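Local coordinates for possible metal-dependent hydrolase (Veillonella parvula, PDB 3RPC), which is probably a metal-dependent hydrolase of the metallo-beta-lactamase superfamily that carries a pair of zinc ions, its substrate being unknown, at residues G38-V52 / V225-R237. Numbering follows the deposited sequence.
Sequences GFEGTFNYQQRMPMV and VHMDTVNHTATSR. With ZN (zinc ion), chain F.
Two loops meet here beside the dinuclear zinc site, and the side chain of Asn231 makes three of the hydrogen bonds between them. It reaches into the turns of 38-52. CG sits between the backbone N and the carbonyl carbon (chi1 63°), which turns the amide toward that loop. Asn231 OD1 accepts from Phe39 N at 2.9 Å, the donor lying above the carbonyl plane. Asn231 ND2 donates to Thr42 OG1 at 2.9 Å, in the amide plane. The same Asn231 ND2 donates to Phe43 O at 2.9 Å, a more bent bond. Thr42 OG1 in turn donates to Phe39 O; accepting from Asn231 and donating to Phe39 sets the direction of the hydroxyl. The buried amide is therefore gripped at both ends. Asn44 ND2 donates to Asn231 O at 3.2 Å, on a lone pair, and also to Gln47 OE1.

Phe39 CD2 lies over one face of the His232 ring, 3.5 Å from His232 CE1. The ring planes are inclined at 54°. Thr42 CG2 lies near CD2 of the same imidazole. Phe43 receives Ala234 CB over one face, 3.7 Å from Phe43 CE2, as a CH-pi contact. Further along, the selenomethionine Met49 runs beside Val230, and Met51 N donates to Thr229 O at 2.9 Å. Pro50, after a cis peptide bond, packs CB against Thr229 CG2.

At the start of 225-237, His226 NE2 binds one of the two zinc ions, with Asp76, His77, Asp168, a water and a second water at longer range. A histidine directly after a strand, completing a two-zinc centre with a bridging aspartate, is characteristic of the metallo-beta-lactamase fold.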
loop_
_atom_site.group_PDB
_atom_site.type_symbol
_atom_site.label_atom_id
_atom_site.label_comp_id
_atom_site.label_asym_id
_atom_site.label_seq_id
_atom_site.Cartn_x
_atom_site.Cartn_y
_atom_site.Cartn_z
ATOM N N GLY A 38 -27.135 3.991 12.554
ATOM C CA GLY A 38 -25.844 3.322 12.627
ATOM C C GLY A 38 -25.527 2.607 11.330
ATOM O O GLY A 38 -26.446 2.247 10.581
ATOM N N PHE A 39 -24.242 2.394 11.048
ATOM C CA PHE A 39 -23.830 1.712 9.825
ATOM C C PHE A 39 -24.427 0.309 9.772
ATOM O O PHE A 39 -24.342 -0.444 10.738
ATOM C CB PHE A 39 -22.304 1.619 9.717
ATOM C CG PHE A 39 -21.623 2.937 9.463
ATOM C CD1 PHE A 39 -21.794 3.603 8.260
ATOM C CD2 PHE A 39 -20.807 3.505 10.428
ATOM C CE1 PHE A 39 -21.168 4.816 8.027
ATOM C CE2 PHE A 39 -20.173 4.715 10.203
ATOM C CZ PHE A 39 -20.357 5.377 9.001
ATOM N N GLU A 40 -25.032 -0.039 8.646
ATOM C CA GLU A 40 -25.647 -1.356 8.507
ATOM C C GLU A 40 -24.612 -2.470 8.661
ATOM O O GLU A 40 -23.503 -2.377 8.130
ATOM C CB GLU A 40 -26.361 -1.475 7.157
ATOM C CG GLU A 40 -27.166 -2.753 6.986
ATOM C CD GLU A 40 -27.897 -2.803 5.655
ATOM O OE1 GLU A 40 -27.891 -1.779 4.937
ATOM O OE2 GLU A 40 -28.475 -3.862 5.327
ATOM N N GLY A 41 -24.990 -3.512 9.400
ATOM C CA GLY A 41 -24.179 -4.713 9.517
ATOM C C GLY A 41 -22.975 -4.561 10.425
ATOM O O GLY A 41 -22.057 -5.384 10.392
ATOM N N THR A 42 -22.972 -3.512 11.238
ATOM C CA THR A 42 -21.828 -3.244 12.104
ATOM C C THR A 42 -22.187 -3.359 13.579
ATOM O O THR A 42 -23.357 -3.390 13.957
ATOM C CB THR A 42 -21.219 -1.841 11.850
ATOM O OG1 THR A 42 -22.172 -0.823 12.184
ATOM C CG2 THR A 42 -20.780 -1.692 10.387
ATOM N N PHE A 43 -21.151 -3.443 14.404
ATOM C CA PHE A 43 -21.294 -3.453 15.851
ATOM C C PHE A 43 -22.215 -2.316 16.312
ATOM O O PHE A 43 -22.043 -1.159 15.915
ATOM C CB PHE A 43 -19.891 -3.326 16.458
ATOM C CG PHE A 43 -19.850 -3.349 17.965
ATOM C CD1 PHE A 43 -19.846 -4.554 18.656
ATOM C CD2 PHE A 43 -19.776 -2.178 18.687
ATOM C CE1 PHE A 43 -19.777 -4.575 20.038
ATOM C CE2 PHE A 43 -19.714 -2.185 20.073
ATOM C CZ PHE A 43 -19.718 -3.391 20.754
ATOM N N ASN A 44 -23.207 -2.646 17.129
ATOM C CA ASN A 44 -24.080 -1.642 17.733
ATOM C C ASN A 44 -24.825 -0.813 16.674
ATOM O O ASN A 44 -24.975 0.400 16.823
ATOM C CB ASN A 44 -23.243 -0.726 18.640
ATOM C CG ASN A 44 -24.079 0.235 19.466
ATOM O OD1 ASN A 44 -25.182 -0.083 19.903
ATOM N ND2 ASN A 44 -23.545 1.434 19.679
ATOM N N TYR A 45 -25.291 -1.467 15.613
ATOM C CA TYR A 45 -25.908 -0.759 14.487
ATOM C C TYR A 45 -27.185 -0.021 14.872
ATOM O O TYR A 45 -27.613 0.887 14.150
ATOM C CB TYR A 45 -26.181 -1.700 13.307
ATOM C CG TYR A 45 -27.226 -2.766 13.571
ATOM C CD1 TYR A 45 -28.583 -2.504 13.386
ATOM C CD2 TYR A 45 -26.855 -4.038 13.974
ATOM C CE1 TYR A 45 -29.535 -3.484 13.617
ATOM C CE2 TYR A 45 -27.799 -5.018 14.208
ATOM C CZ TYR A 45 -29.133 -4.738 14.026
ATOM O OH TYR A 45 -30.057 -5.730 14.262
ATOM N N GLN A 46 -27.791 -0.393 15.996
ATOM C CA GLN A 46 -29.037 0.240 16.441
ATOM C C GLN A 46 -28.846 1.699 16.854
ATOM O O GLN A 46 -29.795 2.487 16.857
ATOM C CB GLN A 46 -29.660 -0.551 17.595
ATOM C CG GLN A 46 -30.101 -1.960 17.222
ATOM C CD GLN A 46 -29.053 -3.015 17.531
ATOM O OE1 GLN A 46 -27.852 -2.724 17.611
ATOM N NE2 GLN A 46 -29.508 -4.253 17.716
ATOM N N GLN A 47 -27.616 2.057 17.195
ATOM C CA GLN A 47 -27.309 3.383 17.706
ATOM C C GLN A 47 -27.129 4.386 16.569
ATOM O O GLN A 47 -26.405 4.130 15.603
ATOM C CB GLN A 47 -26.048 3.320 18.572
ATOM C CG GLN A 47 -25.577 4.663 19.105
ATOM C CD GLN A 47 -25.318 4.618 20.598
ATOM O OE1 GLN A 47 -24.511 3.818 21.078
ATOM N NE2 GLN A 47 -26.025 5.462 21.346
ATOM N N ARG A 48 -27.801 5.529 16.682
ATOM C CA ARG A 48 -27.675 6.580 15.676
ATOM C C ARG A 48 -26.351 7.327 15.836
ATOM O O ARG A 48 -25.711 7.258 16.883
ATOM C CB ARG A 48 -28.868 7.541 15.763
ATOM C CG ARG A 48 -30.210 6.856 15.482
ATOM C CD ARG A 48 -31.368 7.844 15.347
ATOM N NE ARG A 48 -31.154 8.811 14.273
ATOM C CZ ARG A 48 -31.384 8.570 12.988
ATOM N NH1 ARG A 48 -31.163 9.522 12.088
ATOM N NH2 ARG A 48 -31.837 7.389 12.594
HETATM N N MSE A 49 -25.946 8.047 14.796
HETATM C CA MSE A 49 -24.653 8.729 14.792
HETATM C C MSE A 49 -24.733 10.017 13.991
HETATM O O MSE A 49 -25.606 10.165 13.128
HETATM C CB MSE A 49 -23.569 7.822 14.185
HETATM C CG MSE A 49 -23.953 7.190 12.863
HETATM SE SE MSE A 49 -22.469 6.258 12.001
HETATM C CE MSE A 49 -21.724 7.777 11.035
ATOM N N PRO A 50 -23.837 10.966 14.282
ATOM C CA PRO A 50 -22.889 10.955 15.401
ATOM C C PRO A 50 -23.598 11.014 16.752
ATOM O O PRO A 50 -24.665 11.620 16.869
ATOM C CB PRO A 50 -22.051 12.214 15.167
ATOM C CG PRO A 50 -22.940 13.111 14.383
ATOM C CD PRO A 50 -23.767 12.222 13.514
HETATM N N MSE A 51 -23.017 10.395 17.772
HETATM C CA MSE A 51 -23.705 10.299 19.053
HETATM C C MSE A 51 -23.591 11.558 19.909
HETATM O O MSE A 51 -24.280 11.680 20.925
HETATM C CB MSE A 51 -23.230 9.078 19.836
HETATM C CG MSE A 51 -21.830 9.203 20.346
HETATM SE SE MSE A 51 -21.200 7.514 21.108
HETATM C CE MSE A 51 -21.823 6.287 19.807
ATOM N N VAL A 52 -22.743 12.499 19.491
ATOM C CA VAL A 52 -22.620 13.779 20.183
ATOM C C VAL A 52 -22.584 14.876 19.138
ATOM O O VAL A 52 -22.196 14.627 18.000
ATOM C CB VAL A 52 -21.344 13.867 21.050
ATOM C CG1 VAL A 52 -21.382 12.819 22.151
ATOM C CG2 VAL A 52 -20.095 13.681 20.196
ATOM N N VAL A 225 -7.654 9.148 18.718
ATOM C CA VAL A 225 -8.932 9.738 18.323
ATOM C C VAL A 225 -9.847 8.700 17.658
ATOM O O VAL A 225 -9.613 7.497 17.796
ATOM C CB VAL A 225 -8.724 10.968 17.400
ATOM C CG1 VAL A 225 -7.917 12.044 18.131
ATOM C CG2 VAL A 225 -8.034 10.568 16.097
ATOM N N HIS A 226 -10.878 9.160 16.948
ATOM C CA HIS A 226 -11.838 8.283 16.261
ATOM C C HIS A 226 -12.690 7.489 17.259
ATOM O O HIS A 226 -12.999 6.317 17.048
ATOM C CB HIS A 226 -11.119 7.352 15.258
ATOM C CG HIS A 226 -11.989 6.872 14.132
ATOM N ND1 HIS A 226 -13.134 6.133 14.338
ATOM C CD2 HIS A 226 -11.870 7.006 12.786
ATOM C CE1 HIS A 226 -13.690 5.844 13.175
ATOM N NE2 HIS A 226 -12.941 6.361 12.216
HETATM N N MSE A 227 -13.104 8.153 18.337
HETATM C CA MSE A 227 -13.875 7.484 19.378
HETATM C C MSE A 227 -15.139 8.234 19.788
HETATM O O MSE A 227 -15.287 9.432 19.521
HETATM C CB MSE A 227 -12.997 7.258 20.609
HETATM C CG MSE A 227 -11.911 6.220 20.348
HETATM SE SE MSE A 227 -10.634 5.975 21.797
HETATM C CE MSE A 227 -9.552 7.560 21.491
ATOM N N ASP A 228 -16.033 7.489 20.435
ATOM C CA ASP A 228 -17.211 8.040 21.099
ATOM C C ASP A 228 -18.092 8.861 20.151
ATOM O O ASP A 228 -18.742 9.820 20.586
ATOM C CB ASP A 228 -16.799 8.909 22.296
ATOM C CG ASP A 228 -15.982 8.155 23.349
ATOM O OD1 ASP A 228 -15.828 6.931 23.252
ATOM O OD2 ASP A 228 -15.486 8.819 24.287
ATOM N N THR A 229 -18.135 8.492 18.875
ATOM C CA THR A 229 -18.908 9.254 17.892
ATOM C C THR A 229 -19.759 8.367 16.981
ATOM O O THR A 229 -20.987 8.527 16.926
ATOM C CB THR A 229 -17.996 10.137 17.019
ATOM O OG1 THR A 229 -17.139 10.920 17.859
ATOM C CG2 THR A 229 -18.840 11.076 16.141
ATOM N N VAL A 230 -19.121 7.458 16.248
ATOM C CA VAL A 230 -19.873 6.561 15.376
ATOM C C VAL A 230 -20.330 5.340 16.169
ATOM O O VAL A 230 -19.864 5.105 17.288
ATOM C CB VAL A 230 -19.100 6.153 14.090
ATOM C CG1 VAL A 230 -18.818 7.384 13.217
ATOM C CG2 VAL A 230 -17.805 5.408 14.406
ATOM N N ASN A 231 -21.265 4.582 15.608
ATOM C CA ASN A 231 -21.899 3.515 16.375
ATOM C C ASN A 231 -21.011 2.307 16.607
ATOM O O ASN A 231 -21.139 1.646 17.642
ATOM C CB ASN A 231 -23.184 3.045 15.701
ATOM C CG ASN A 231 -22.923 2.435 14.345
ATOM O OD1 ASN A 231 -22.723 3.151 13.370
ATOM N ND2 ASN A 231 -22.901 1.103 14.273
ATOM N N HIS A 232 -20.141 1.998 15.644
ATOM C CA HIS A 232 -19.466 0.698 15.648
ATOM C C HIS A 232 -18.063 0.669 16.248
ATOM O O HIS A 232 -17.424 -0.380 16.259
ATOM C CB HIS A 232 -19.482 0.048 14.255
ATOM C CG HIS A 232 -18.769 0.831 13.193
ATOM N ND1 HIS A 232 -18.571 2.193 13.271
ATOM C CD2 HIS A 232 -18.229 0.441 12.013
ATOM C CE1 HIS A 232 -17.930 2.608 12.190
ATOM N NE2 HIS A 232 -17.715 1.565 11.409
ATOM N N THR A 233 -17.603 1.799 16.774
ATOM C CA THR A 233 -16.309 1.845 17.441
ATOM C C THR A 233 -16.435 1.243 18.845
ATOM O O THR A 233 -16.957 1.886 19.775
ATOM C CB THR A 233 -15.738 3.273 17.470
ATOM O OG1 THR A 233 -16.793 4.224 17.710
ATOM C CG2 THR A 233 -15.137 3.593 16.131
ATOM N N ALA A 234 -15.969 0.005 18.972
ATOM C CA ALA A 234 -16.154 -0.801 20.172
ATOM C C ALA A 234 -15.178 -0.461 21.286
ATOM O O ALA A 234 -15.294 -0.978 22.395
ATOM C CB ALA A 234 -16.041 -2.268 19.808
ATOM N N THR A 235 -14.222 0.411 20.996
ATOM C CA THR A 235 -13.268 0.872 21.996
ATOM C C THR A 235 -13.490 2.364 22.222
ATOM O O THR A 235 -13.395 3.166 21.284
ATOM C CB THR A 235 -11.831 0.618 21.550
ATOM O OG1 THR A 235 -11.606 -0.802 21.490
ATOM C CG2 THR A 235 -10.835 1.259 22.517
ATOM N N SER A 236 -13.786 2.728 23.468
ATOM C CA SER A 236 -14.154 4.092 23.842
ATOM C C SER A 236 -12.973 4.843 24.451
ATOM O O SER A 236 -11.933 4.254 24.732
ATOM C CB SER A 236 -15.269 4.031 24.884
ATOM O OG SER A 236 -14.787 3.414 26.071
ATOM N N ARG A 237 -13.118 6.147 24.673
ATOM C CA ARG A 237 -12.083 6.872 25.403
ATOM C C ARG A 237 -11.850 6.245 26.781
ATOM O O ARG A 237 -10.704 6.117 27.229
ATOM C CB ARG A 237 -12.471 8.336 25.586
ATOM C CG ARG A 237 -12.348 9.208 24.353
ATOM C CD ARG A 237 -12.597 10.636 24.804
ATOM N NE ARG A 237 -12.367 11.625 23.762
ATOM C CZ ARG A 237 -13.287 12.046 22.905
ATOM N NH1 ARG A 237 -12.942 12.954 22.007
ATOM N NH2 ARG A 237 -14.524 11.559 22.941
HETATM ZN ZN ZN F . -13.447 5.929 10.052
HETATM O O HOH W 1 -14.669 5.174 8.250
HETATM O O HOH W 2 -14.043 3.572 10.863
#